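Local coordinates for acetyl-CoA C-acetyltransferase (Syntrophomonas wolfei subsp. wolfei, PDB 7N7Z), which probably catalyses the thiolase reaction, joining two acetyl-CoA molecules into acetoacetyl-CoA with release of coenzyme A, or the reverse cleavage, at residues 12-17 with 202-207; 25-30 with 206-211; 33-38 with 71-76; 258-263 with 363-368. One frame throughout, in Å; residues are numbered along the deposited sequence.

How the contacts relate
Of the four contacts only contact 1 is held by polar bonds; the other three pack apolar groups. In contact 1 a salt bridge and backbone bonds tie the strand containing 12-17 to the segment 202-207. Contact 2 uses the same strand 206-208, but lies farther out and holds by apolar packing, with no hydrogen bond between its segments. Contact 3 joins helix 69-76, which also meets a second subunit, to helix 30-45, which itself lies on the sheet. Contact 4 is the deepest, its centre about 8 Å from the centre of the chain; its strand pairs with that of contact 1, and its helix begins near the probable active site.

Contact 1 of 4, residues 12-17 with 202-207; sequences GMARTP and EIVPVV
Arg-15 and Ile-203 are joined by a single beta bridge of the parallel kind, in which Arg-15 N donates to Glu-202 O (3.1 Å) and Val-204 N to Arg-15 O (2.7 Å). The bridge fastens the segment leading into strand 206-208 beside a strand of the thiolase-fold sheet, and Ile-203 CA adds a CA-H...O contact to the same Arg-15 carbonyl. Beside this backbone pairing lies a buried salt bridge. Arg-15 NE points at Glu-202 OE2 over 2.7 Å with a nearly straight bond (165°), in the guanidinium plane and onto the anti lone pair of the oxygen; NH2 adds only a weak bond to it. The two flat groups stand almost perpendicular, 88° apart. The rest of the guanidinium is held too: NH1 bonds to Thr-16 O and pairs with Asp-220, while Ile-203 CG1 lies over one face, toward the rim. Ser-370 gives Glu-202 OE2 a further partner. A methionine in place of Arg-15 would probably leave the buried carboxylate of Glu-202 without its countercharge and Asp-220 without this ion pair. Beyond the bridge the contact turns apolar. Pro-17 CG rests on Ile-203 CG2, and Val-206 CG2, anti to its carbonyl carbon, reaches Thr-16 CB at 3.6 Å and Pro-17 CD at 4.0 Å.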
loop_
_atom_site.group_PDB
_atom_site.type_symbol
_atom_site.label_atom_id
_atom_site.label_comp_id
_atom_site.label_asym_id
_atom_site.label_seq_id
_atom_site.Cartn_x
_atom_site.Cartn_y
_atom_site.Cartn_z
ATOM N N GLY B 12 3.715 -25.825 34.267
ATOM C CA GLY B 12 4.032 -24.411 34.355
ATOM C C GLY B 12 3.049 -23.605 33.538
ATOM O O GLY B 12 2.566 -24.057 32.494
ATOM N N MET B 13 2.747 -22.400 34.020
ATOM C CA MET B 13 1.774 -21.532 33.371
ATOM C C MET B 13 2.157 -20.081 33.608
ATOM O O MET B 13 2.608 -19.723 34.699
ATOM C CB MET B 13 0.360 -21.787 33.902
ATOM C CG MET B 13 -0.150 -23.190 33.646
ATOM S SD MET B 13 -1.804 -23.445 34.307
ATOM C CE MET B 13 -2.787 -23.194 32.841
ATOM N N ALA B 14 1.962 -19.249 32.587
ATOM C CA ALA B 14 2.278 -17.833 32.699
ATOM C C ALA B 14 1.565 -17.075 31.591
ATOM O O ALA B 14 1.217 -17.635 30.548
ATOM C CB ALA B 14 3.788 -17.584 32.626
ATOM N N ARG B 15 1.349 -15.787 31.841
ATOM C CA ARG B 15 0.824 -14.884 30.830
ATOM C C ARG B 15 1.403 -13.500 31.078
ATOM O O ARG B 15 1.810 -13.166 32.193
ATOM C CB ARG B 15 -0.710 -14.839 30.842
ATOM C CG ARG B 15 -1.339 -14.188 32.073
ATOM C CD ARG B 15 -2.795 -13.824 31.808
ATOM N NE ARG B 15 -3.454 -13.227 32.966
ATOM C CZ ARG B 15 -3.619 -11.924 33.162
ATOM N NH1 ARG B 15 -3.149 -11.028 32.308
ATOM N NH2 ARG B 15 -4.274 -11.510 34.243
ATOM N N THR B 16 1.450 -12.704 30.019
ATOM C CA THR B 16 1.792 -11.299 30.146
ATOM C C THR B 16 0.551 -10.525 30.561
ATOM O O THR B 16 -0.562 -11.055 30.549
ATOM C CB THR B 16 2.348 -10.770 28.827
ATOM O OG1 THR B 16 1.284 -10.631 27.877
ATOM C CG2 THR B 16 3.405 -11.714 28.266
ATOM N N PRO B 17 0.706 -9.263 30.953
ATOM C CA PRO B 17 -0.473 -8.414 31.142
ATOM C C PRO B 17 -1.234 -8.267 29.834
ATOM O O PRO B 17 -0.685 -8.432 28.743
ATOM C CB PRO B 17 0.115 -7.075 31.607
ATOM C CG PRO B 17 1.470 -7.409 32.139
ATOM C CD PRO B 17 1.954 -8.563 31.307
ATOM N N GLU B 202 0.141 -15.142 38.277
ATOM C CA GLU B 202 0.133 -15.686 36.924
ATOM C C GLU B 202 0.876 -14.797 35.936
ATOM O O GLU B 202 1.373 -15.292 34.918
ATOM C CB GLU B 202 -1.309 -15.891 36.448
ATOM C CG GLU B 202 -2.122 -14.611 36.330
ATOM C CD GLU B 202 -3.613 -14.875 36.250
ATOM O OE1 GLU B 202 -4.191 -15.322 37.264
ATOM O OE2 GLU B 202 -4.208 -14.637 35.175
ATOM N N ILE B 203 0.971 -13.504 36.210
ATOM C CA ILE B 203 1.536 -12.565 35.251
ATOM C C ILE B 203 3.054 -12.657 35.271
ATOM O O ILE B 203 3.671 -12.868 36.322
ATOM C CB ILE B 203 1.060 -11.131 35.554
ATOM C CG1 ILE B 203 -0.294 -10.878 34.886
ATOM C CG2 ILE B 203 2.092 -10.101 35.087
ATOM C CD1 ILE B 203 -0.917 -9.538 35.230
ATOM N N VAL B 204 3.660 -12.508 34.097
ATOM C CA VAL B 204 5.081 -12.224 33.959
ATOM C C VAL B 204 5.196 -10.852 33.305
ATOM O O VAL B 204 4.599 -10.633 32.250
ATOM C CB VAL B 204 5.827 -13.283 33.127
ATOM C CG1 VAL B 204 5.178 -13.473 31.759
ATOM C CG2 VAL B 204 7.297 -12.905 32.981
ATOM N N PRO B 205 5.921 -9.902 33.892
ATOM C CA PRO B 205 5.910 -8.540 33.347
ATOM C C PRO B 205 6.627 -8.452 32.010
ATOM O O PRO B 205 7.505 -9.258 31.689
ATOM C CB PRO B 205 6.632 -7.717 34.422
ATOM C CG PRO B 205 7.486 -8.695 35.148
ATOM C CD PRO B 205 6.776 -10.018 35.089
ATOM N N VAL B 206 6.231 -7.454 31.225
ATOM C CA VAL B 206 6.847 -7.148 29.939
ATOM C C VAL B 206 7.612 -5.841 30.086
ATOM O O VAL B 206 7.046 -4.827 30.515
ATOM C CB VAL B 206 5.799 -7.047 28.818
ATOM C CG1 VAL B 206 6.469 -6.685 27.499
ATOM C CG2 VAL B 206 5.032 -8.352 28.694
ATOM N N VAL B 207 8.891 -5.862 29.727
ATOM C CA VAL B 207 9.784 -4.729 29.924
ATOM C C VAL B 207 9.982 -4.026 28.587
ATOM O O VAL B 207 10.454 -4.633 27.618
ATOM C CB VAL B 207 11.127 -5.179 30.520
ATOM C CG1 VAL B 207 12.102 -4.029 30.536
ATOM C CG2 VAL B 207 10.925 -5.724 31.924
#

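Contact 2 of 4, residues 25-30 with 206-211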
loop_
_atom_site.group_PDB
_atom_site.type_symbol
_atom_site.label_atom_id
_atom_site.label_comp_id
_atom_site.label_asym_id
_atom_site.label_seq_id
_atom_site.Cartn_x
_atom_site.Cartn_y
_atom_site.Cartn_z
ATOM N N LEU B 25 1.685 -2.254 25.378
ATOM C CA LEU B 25 2.457 -3.295 24.712
ATOM C C LEU B 25 2.474 -3.141 23.197
ATOM O O LEU B 25 2.916 -4.057 22.496
ATOM C CB LEU B 25 1.909 -4.672 25.088
ATOM C CG LEU B 25 1.788 -4.952 26.586
ATOM C CD1 LEU B 25 1.149 -6.313 26.815
ATOM C CD2 LEU B 25 3.147 -4.873 27.266
ATOM N N ALA B 26 2.011 -2.004 22.675
ATOM C CA ALA B 26 1.955 -1.814 21.231
ATOM C C ALA B 26 3.326 -1.926 20.577
ATOM O O ALA B 26 3.405 -2.207 19.375
ATOM C CB ALA B 26 1.338 -0.453 20.909
ATOM N N SER B 27 4.400 -1.713 21.332
ATOM C CA SER B 27 5.754 -1.777 20.802
ATOM C C SER B 27 6.334 -3.185 20.815
ATOM O O SER B 27 7.450 -3.380 20.324
ATOM C CB SER B 27 6.672 -0.851 21.606
ATOM O OG SER B 27 6.423 -0.981 22.995
ATOM N N VAL B 28 5.616 -4.161 21.362
ATOM C CA VAL B 28 6.115 -5.522 21.527
ATOM C C VAL B 28 5.382 -6.414 20.535
ATOM O O VAL B 28 4.173 -6.647 20.666
ATOM C CB VAL B 28 5.932 -6.022 22.966
ATOM C CG1 VAL B 28 6.750 -7.286 23.200
ATOM C CG2 VAL B 28 6.325 -4.936 23.957
ATOM N N ARG B 29 6.110 -6.924 19.545
ATOM C CA ARG B 29 5.507 -7.795 18.550
ATOM C C ARG B 29 5.100 -9.124 19.180
ATOM O O ARG B 29 5.559 -9.503 20.262
ATOM C CB ARG B 29 6.474 -8.027 17.388
ATOM C CG ARG B 29 6.932 -6.745 16.699
ATOM C CD ARG B 29 5.829 -6.129 15.847
ATOM N NE ARG B 29 5.371 -7.032 14.797
ATOM C CZ ARG B 29 6.027 -7.263 13.666
ATOM N NH1 ARG B 29 7.182 -6.675 13.404
ATOM N NH2 ARG B 29 5.508 -8.105 12.777
ATOM N N ALA B 30 4.223 -9.841 18.473
ATOM C CA ALA B 30 3.617 -11.044 19.036
ATOM C C ALA B 30 4.670 -12.062 19.460
ATOM O O ALA B 30 4.544 -12.689 20.519
ATOM C CB ALA B 30 2.654 -11.666 18.021
ATOM N N VAL B 206 6.231 -7.454 31.225
ATOM C CA VAL B 206 6.847 -7.148 29.939
ATOM C C VAL B 206 7.612 -5.841 30.086
ATOM O O VAL B 206 7.046 -4.827 30.515
ATOM C CB VAL B 206 5.799 -7.047 28.818
ATOM C CG1 VAL B 206 6.469 -6.685 27.499
ATOM C CG2 VAL B 206 5.032 -8.352 28.694
ATOM N N VAL B 207 8.891 -5.862 29.727
ATOM C CA VAL B 207 9.784 -4.729 29.924
ATOM C C VAL B 207 9.982 -4.026 28.587
ATOM O O VAL B 207 10.454 -4.633 27.618
ATOM C CB VAL B 207 11.127 -5.179 30.520
ATOM C CG1 VAL B 207 12.102 -4.029 30.536
ATOM C CG2 VAL B 207 10.925 -5.724 31.924
ATOM N N ILE B 208 9.624 -2.746 28.536
ATOM C CA ILE B 208 9.802 -1.928 27.341
ATOM C C ILE B 208 11.170 -1.263 27.429
ATOM O O ILE B 208 11.440 -0.502 28.365
ATOM C CB ILE B 208 8.689 -0.875 27.207
ATOM C CG1 ILE B 208 7.310 -1.465 27.549
ATOM C CG2 ILE B 208 8.702 -0.264 25.805
ATOM C CD1 ILE B 208 6.676 -2.298 26.450
ATOM N N LYS B 209 12.034 -1.545 26.454
ATOM C CA LYS B 209 13.414 -1.058 26.478
ATOM C C LYS B 209 13.503 0.287 25.755
ATOM O O LYS B 209 14.081 0.423 24.674
ATOM C CB LYS B 209 14.350 -2.087 25.858
ATOM C CG LYS B 209 14.587 -3.309 26.725
ATOM C CD LYS B 209 15.710 -3.075 27.722
ATOM C CE LYS B 209 15.914 -4.284 28.623
ATOM N NZ LYS B 209 16.306 -5.496 27.852
ATOM N N SER B 210 12.916 1.300 26.386
ATOM C CA SER B 210 13.008 2.651 25.857
ATOM C C SER B 210 14.455 3.140 25.909
ATOM O O SER B 210 15.302 2.592 26.619
ATOM C CB SER B 210 12.100 3.598 26.641
ATOM O OG SER B 210 11.884 4.803 25.928
ATOM N N LYS B 211 14.731 4.191 25.135
ATOM C CA LYS B 211 16.088 4.725 25.065
ATOM C C LYS B 211 16.437 5.520 26.318
ATOM O O LYS B 211 17.441 5.239 26.982
ATOM C CB LYS B 211 16.243 5.597 23.818
#
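Val-28 supplies one bump of this interface: its CG2 methyl enters the hollow between the side chains of Val-206 and Ile-208, two residues that project from the same side of strand 206-208. The methyl lies 3.6 Å from Ile-208 CD1 and 4.0 Å from Val-206 CG1, and the two valines reach toward each other tip to tip. Ile-208 makes its half of the hollow by bending; a chi2 of -79° turns CD1 aside from the extended course, toward the loop. The other bump is Leu-25, which crosses Val-206 obliquely and sets CD2 3.8 Å from its CB, with CG1 equally near. Val-206 CG1 thereby touches both Leu-25 and Val-28. At the outer margin Ser-27 OG lies against Ile-208 CG2 and CD1, a polar atom on an aliphatic surface. The spacing of the bumps is set by a type I beta turn from Leu-25 to Val-28, closed by the bond from Val-28 N to Leu-25 O (2.9 Å). Leu-33 of the following helix touches Leu-25, Val-28 and Val-206 and extends the apolar cluster. Arg-29 takes the N-cap position of that helix. Strand 206-208 in turn pairs antiparallel with 215-217, so the interface is that of a two-stranded beta hairpin packed by one face on the beta turn that leads into a helix.

Contact 3 of 4, residues 33-38 with 71-76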
loop_
_atom_site.group_PDB
_atom_site.type_symbol
_atom_site.label_atom_id
_atom_site.label_comp_id
_atom_site.label_asym_id
_atom_site.label_seq_id
_atom_site.Cartn_x
_atom_site.Cartn_y
_atom_site.Cartn_z
ATOM N N LEU B 33 6.357 -11.175 22.839
ATOM C CA LEU B 33 5.468 -11.470 23.958
ATOM C C LEU B 33 5.393 -12.972 24.206
ATOM O O LEU B 33 5.403 -13.420 25.358
ATOM C CB LEU B 33 4.070 -10.915 23.692
ATOM C CG LEU B 33 3.864 -9.405 23.822
ATOM C CD1 LEU B 33 2.574 -8.997 23.126
ATOM C CD2 LEU B 33 3.846 -8.972 25.278
ATOM N N ALA B 34 5.310 -13.760 23.131
ATOM C CA ALA B 34 5.275 -15.210 23.275
ATOM C C ALA B 34 6.534 -15.726 23.958
ATOM O O ALA B 34 6.470 -16.641 24.788
ATOM C CB ALA B 34 5.105 -15.866 21.904
ATOM N N ILE B 35 7.691 -15.151 23.623
ATOM C CA ILE B 35 8.945 -15.600 24.219
ATOM C C ILE B 35 8.947 -15.334 25.719
ATOM O O ILE B 35 9.398 -16.170 26.512
ATOM C CB ILE B 35 10.138 -14.921 23.519
ATOM C CG1 ILE B 35 10.433 -15.620 22.190
ATOM C CG2 ILE B 35 11.372 -14.940 24.412
ATOM C CD1 ILE B 35 11.195 -14.765 21.212
ATOM N N ILE B 36 8.446 -14.170 26.133
ATOM C CA ILE B 36 8.422 -13.837 27.554
ATOM C C ILE B 36 7.491 -14.783 28.304
ATOM O O ILE B 36 7.844 -15.320 29.361
ATOM C CB ILE B 36 8.017 -12.365 27.754
ATOM C CG1 ILE B 36 9.123 -11.440 27.241
ATOM C CG2 ILE B 36 7.728 -12.087 29.226
ATOM C CD1 ILE B 36 8.696 -9.995 27.077
ATOM N N ALA B 37 6.293 -15.013 27.761
ATOM C CA ALA B 37 5.352 -15.918 28.412
ATOM C C ALA B 37 5.872 -17.350 28.411
ATOM O O ALA B 37 5.717 -18.073 29.403
ATOM C CB ALA B 37 3.991 -15.844 27.720
ATOM N N ALA B 38 6.490 -17.777 27.308
ATOM C CA ALA B 38 7.002 -19.141 27.228
ATOM C C ALA B 38 8.133 -19.364 28.224
ATOM O O ALA B 38 8.167 -20.388 28.916
ATOM C CB ALA B 38 7.472 -19.444 25.807
ATOM N N ARG B 71 8.082 -21.855 15.681
ATOM C CA ARG B 71 9.434 -22.398 15.590
ATOM C C ARG B 71 10.464 -21.351 15.995
ATOM O O ARG B 71 11.470 -21.676 16.637
ATOM C CB ARG B 71 9.701 -22.907 14.172
ATOM C CG ARG B 71 11.128 -23.396 13.927
ATOM C CD ARG B 71 11.486 -24.612 14.778
ATOM N NE ARG B 71 12.678 -25.286 14.273
ATOM C CZ ARG B 71 13.105 -26.475 14.679
ATOM N NH1 ARG B 71 12.467 -27.158 15.617
ATOM N NH2 ARG B 71 14.198 -26.994 14.127
ATOM N N ILE B 72 10.234 -20.089 15.628
ATOM C CA ILE B 72 11.109 -19.016 16.090
ATOM C C ILE B 72 11.034 -18.898 17.605
ATOM O O ILE B 72 12.059 -18.768 18.287
ATOM C CB ILE B 72 10.739 -17.687 15.405
ATOM C CG1 ILE B 72 11.031 -17.754 13.904
ATOM C CG2 ILE B 72 11.498 -16.531 16.048
ATOM C CD1 ILE B 72 10.360 -16.652 13.101
ATOM N N ILE B 73 9.819 -18.942 18.156
ATOM C CA ILE B 73 9.644 -18.788 19.596
ATOM C C ILE B 73 10.270 -19.962 20.339
ATOM O O ILE B 73 10.887 -19.788 21.397
ATOM C CB ILE B 73 8.150 -18.634 19.932
ATOM C CG1 ILE B 73 7.603 -17.326 19.350
ATOM C CG2 ILE B 73 7.932 -18.672 21.438
ATOM C CD1 ILE B 73 6.103 -17.332 19.142
ATOM N N GLY B 74 10.128 -21.174 19.800
ATOM C CA GLY B 74 10.669 -22.340 20.481
ATOM C C GLY B 74 12.185 -22.342 20.514
ATOM O O GLY B 74 12.797 -22.617 21.552
ATOM N N MET B 75 12.816 -22.038 19.377
ATOM C CA MET B 75 14.272 -22.013 19.331
ATOM C C MET B 75 14.842 -20.937 20.245
ATOM O O MET B 75 15.905 -21.131 20.845
ATOM C CB MET B 75 14.748 -21.792 17.895
ATOM C CG MET B 75 14.413 -22.928 16.943
ATOM S SD MET B 75 15.121 -24.510 17.442
ATOM C CE MET B 75 13.727 -25.251 18.292
ATOM N N LYS B 76 14.152 -19.802 20.373
ATOM C CA LYS B 76 14.680 -18.703 21.173
ATOM C C LYS B 76 14.540 -18.962 22.666
ATOM O O LYS B 76 15.332 -18.437 23.458
ATOM C CB LYS B 76 13.981 -17.400 20.793
ATOM C CG LYS B 76 14.624 -16.699 19.612
ATOM C CD LYS B 76 13.664 -15.740 18.937
ATOM C CE LYS B 76 14.357 -14.938 17.848
ATOM N NZ LYS B 76 14.150 -13.474 18.022
#
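Ile-73 points at the neighbouring helix and spreads its two branches over it. Its CD1 presses on Ala-34 CB at 3.3 Å, closer than carbon pairs usually come. With CG1 anti to the carbonyl carbon (chi1 -66°), CG2 falls anti to the backbone N; both branches meet Ala-34 CB, while CG2 alone also reaches Ile-35 CG1, at 4.0 Å, and, more loosely, Ala-38 CB. Ile-35 crosses Ile-73 obliquely and carries its own CD1 onward to Lys-76, meeting CD at 3.5 Å and CB at 3.9 Å. This is a helix-helix packing of the thiolase fold: the axes of segments 33-38 and 71-76 cross at -44° and come within 9.4 Å. The small alanines matter to that fit, since Ala-34 and Ala-38 offer single methyls where Ile-73 arrives. An alanine at Ile-35 would probably open a gap beside Ile-73 CG2 and leave the aliphatic part of Lys-76 without its support. On an adjoining face of helix 30-45, Ala-37 touches Ala-257 and Ala-259 of the sheet. Helix 69-76 also faces a second subunit, where Ile-72 packs on Gln-155 and Met-75 on Leu-156, both of that subunit. There Met-75 SD sits over the centre of the Arg-71 guanidinium, 3.9 Å above its plane.

Contact 4 of 4, residues 258-263 with 363-368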
loop_
_atom_site.group_PDB
_atom_site.type_symbol
_atom_site.label_atom_id
_atom_site.label_comp_id
_atom_site.label_asym_id
_atom_site.label_seq_id
_atom_site.Cartn_x
_atom_site.Cartn_y
_atom_site.Cartn_z
ATOM N N ALA B 258 0.122 -15.965 26.368
ATOM C CA ALA B 258 0.111 -16.957 27.431
ATOM C C ALA B 258 0.898 -18.180 26.979
ATOM O O ALA B 258 1.071 -18.424 25.781
ATOM C CB ALA B 258 -1.319 -17.361 27.809
ATOM N N ALA B 259 1.383 -18.948 27.951
ATOM C CA ALA B 259 2.143 -20.152 27.648
ATOM C C ALA B 259 1.940 -21.168 28.761
ATOM O O ALA B 259 1.584 -20.822 29.890
ATOM C CB ALA B 259 3.633 -19.844 27.470
ATOM N N ALA B 260 2.176 -22.433 28.426
ATOM C CA ALA B 260 1.998 -23.514 29.383
ATOM C C ALA B 260 2.869 -24.691 28.973
ATOM O O ALA B 260 3.090 -24.933 27.783
ATOM C CB ALA B 260 0.530 -23.944 29.477
ATOM N N VAL B 261 3.357 -25.417 29.974
ATOM C CA VAL B 261 4.156 -26.621 29.772
ATOM C C VAL B 261 3.310 -27.812 30.198
ATOM O O VAL B 261 2.933 -27.927 31.372
ATOM C CB VAL B 261 5.473 -26.570 30.560
ATOM C CG1 VAL B 261 6.258 -27.864 30.366
ATOM C CG2 VAL B 261 6.298 -25.367 30.136
ATOM N N PHE B 262 3.012 -28.694 29.249
ATOM C CA PHE B 262 2.222 -29.888 29.500
ATOM C C PHE B 262 3.128 -31.112 29.517
ATOM O O PHE B 262 4.189 -31.130 28.885
ATOM C CB PHE B 262 1.129 -30.053 28.440
ATOM C CG PHE B 262 0.135 -28.927 28.423
ATOM C CD1 PHE B 262 0.363 -27.798 27.657
ATOM C CD2 PHE B 262 -1.021 -28.994 29.180
ATOM C CE1 PHE B 262 -0.545 -26.757 27.642
ATOM C CE2 PHE B 262 -1.934 -27.955 29.171
ATOM C CZ PHE B 262 -1.694 -26.836 28.400
ATOM N N MET B 263 2.700 -32.136 30.252
ATOM C CA MET B 263 3.508 -33.333 30.419
ATOM C C MET B 263 2.612 -34.529 30.693
ATOM O O MET B 263 1.531 -34.397 31.274
ATOM C CB MET B 263 4.501 -33.187 31.576
ATOM C CG MET B 263 5.732 -32.383 31.243
ATOM S SD MET B 263 6.895 -32.342 32.618
ATOM C CE MET B 263 7.558 -30.690 32.422
ATOM N N THR B 363 -6.477 -15.722 24.230
ATOM C CA THR B 363 -7.522 -15.861 25.239
ATOM C C THR B 363 -7.830 -17.322 25.534
ATOM O O THR B 363 -8.068 -17.692 26.691
ATOM C CB THR B 363 -8.787 -15.137 24.783
ATOM O OG1 THR B 363 -8.533 -13.729 24.701
ATOM C CG2 THR B 363 -9.928 -15.391 25.760
ATOM N N GLY B 364 -7.845 -18.167 24.502
ATOM C CA GLY B 364 -8.179 -19.567 24.710
ATOM C C GLY B 364 -7.351 -20.212 25.804
ATOM O O GLY B 364 -7.854 -21.031 26.577
ATOM N N LEU B 365 -6.068 -19.854 25.881
ATOM C CA LEU B 365 -5.198 -20.352 26.938
ATOM C C LEU B 365 -5.146 -19.416 28.136
ATOM O O LEU B 365 -4.873 -19.868 29.253
ATOM C CB LEU B 365 -3.781 -20.565 26.398
ATOM C CG LEU B 365 -2.758 -21.117 27.396
ATOM C CD1 LEU B 365 -3.209 -22.459 27.952
ATOM C CD2 LEU B 365 -1.392 -21.237 26.739
ATOM N N ARG B 366 -5.398 -18.122 27.927
ATOM C CA ARG B 366 -5.390 -17.174 29.035
ATOM C C ARG B 366 -6.359 -17.606 30.128
ATOM O O ARG B 366 -6.002 -17.650 31.312
ATOM C CB ARG B 366 -5.747 -15.775 28.528
ATOM C CG ARG B 366 -5.168 -14.637 29.358
ATOM C CD ARG B 366 -6.030 -14.324 30.576
ATOM N NE ARG B 366 -7.340 -13.804 30.198
ATOM C CZ ARG B 366 -8.422 -13.854 30.964
ATOM N NH1 ARG B 366 -8.392 -14.396 32.171
ATOM N NH2 ARG B 366 -9.563 -13.347 30.507
ATOM N N ILE B 367 -7.596 -17.934 29.748
ATOM C CA ILE B 367 -8.607 -18.270 30.741
ATOM C C ILE B 367 -8.311 -19.602 31.415
ATOM O O ILE B 367 -8.768 -19.834 32.540
ATOM C CB ILE B 367 -10.007 -18.268 30.098
ATOM C CG1 ILE B 367 -10.111 -19.315 28.988
ATOM C CG2 ILE B 367 -10.331 -16.884 29.544
ATOM C CD1 ILE B 367 -11.535 -19.535 28.510
ATOM N N ILE B 368 -7.558 -20.489 30.763
ATOM C CA ILE B 368 -7.097 -21.693 31.446
ATOM C C ILE B 368 -6.068 -21.327 32.508
ATOM O O ILE B 368 -6.111 -21.829 33.637
ATOM C CB ILE B 368 -6.523 -22.703 30.437
ATOM C CG1 ILE B 368 -7.621 -23.261 29.533
ATOM C CG2 ILE B 368 -5.838 -23.845 31.161
ATOM C CD1 ILE B 368 -7.080 -23.863 28.256
#
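Ala-258 is the first residue of its strand segment to meet the helix, its CB directed at Leu-365 and lying 4.0 Å from both CG and CD2. The same methyl comes near Arg-366 N, at the point where the two backbones approach most closely. Ala-259 turns its CB to the other face of the sheet, onto Ala-37 and Ala-41 of helix 30-45, yet its backbone still serves here: N and CA each lie 3.8 Å from Leu-365 CD2. Ala-260 faces the helix again, its CB at 4.3 Å from Leu-365 CD1. One leucine thus straddles three alanines, with CG anti to the backbone N (chi1 -179°) and extended over the strand. The axes of 258-263 and 363-368 cross at 63° and approach to 7.7 Å, a closeness the short side chains of the strand are consistent with; this helix-on-sheet packing joins the two halves of the thiolase fold. Arg-366 points away from the strand and bonds through NH1 to Ser-370. On the first turn Thr-363 OG1 is hydrogen-bonded to ND1 of His-358, the predicted proton acceptor. The contact has no polar bond, which implies that shape and the burial of apolar groups, more than directed bonds, hold the helix to the strand here.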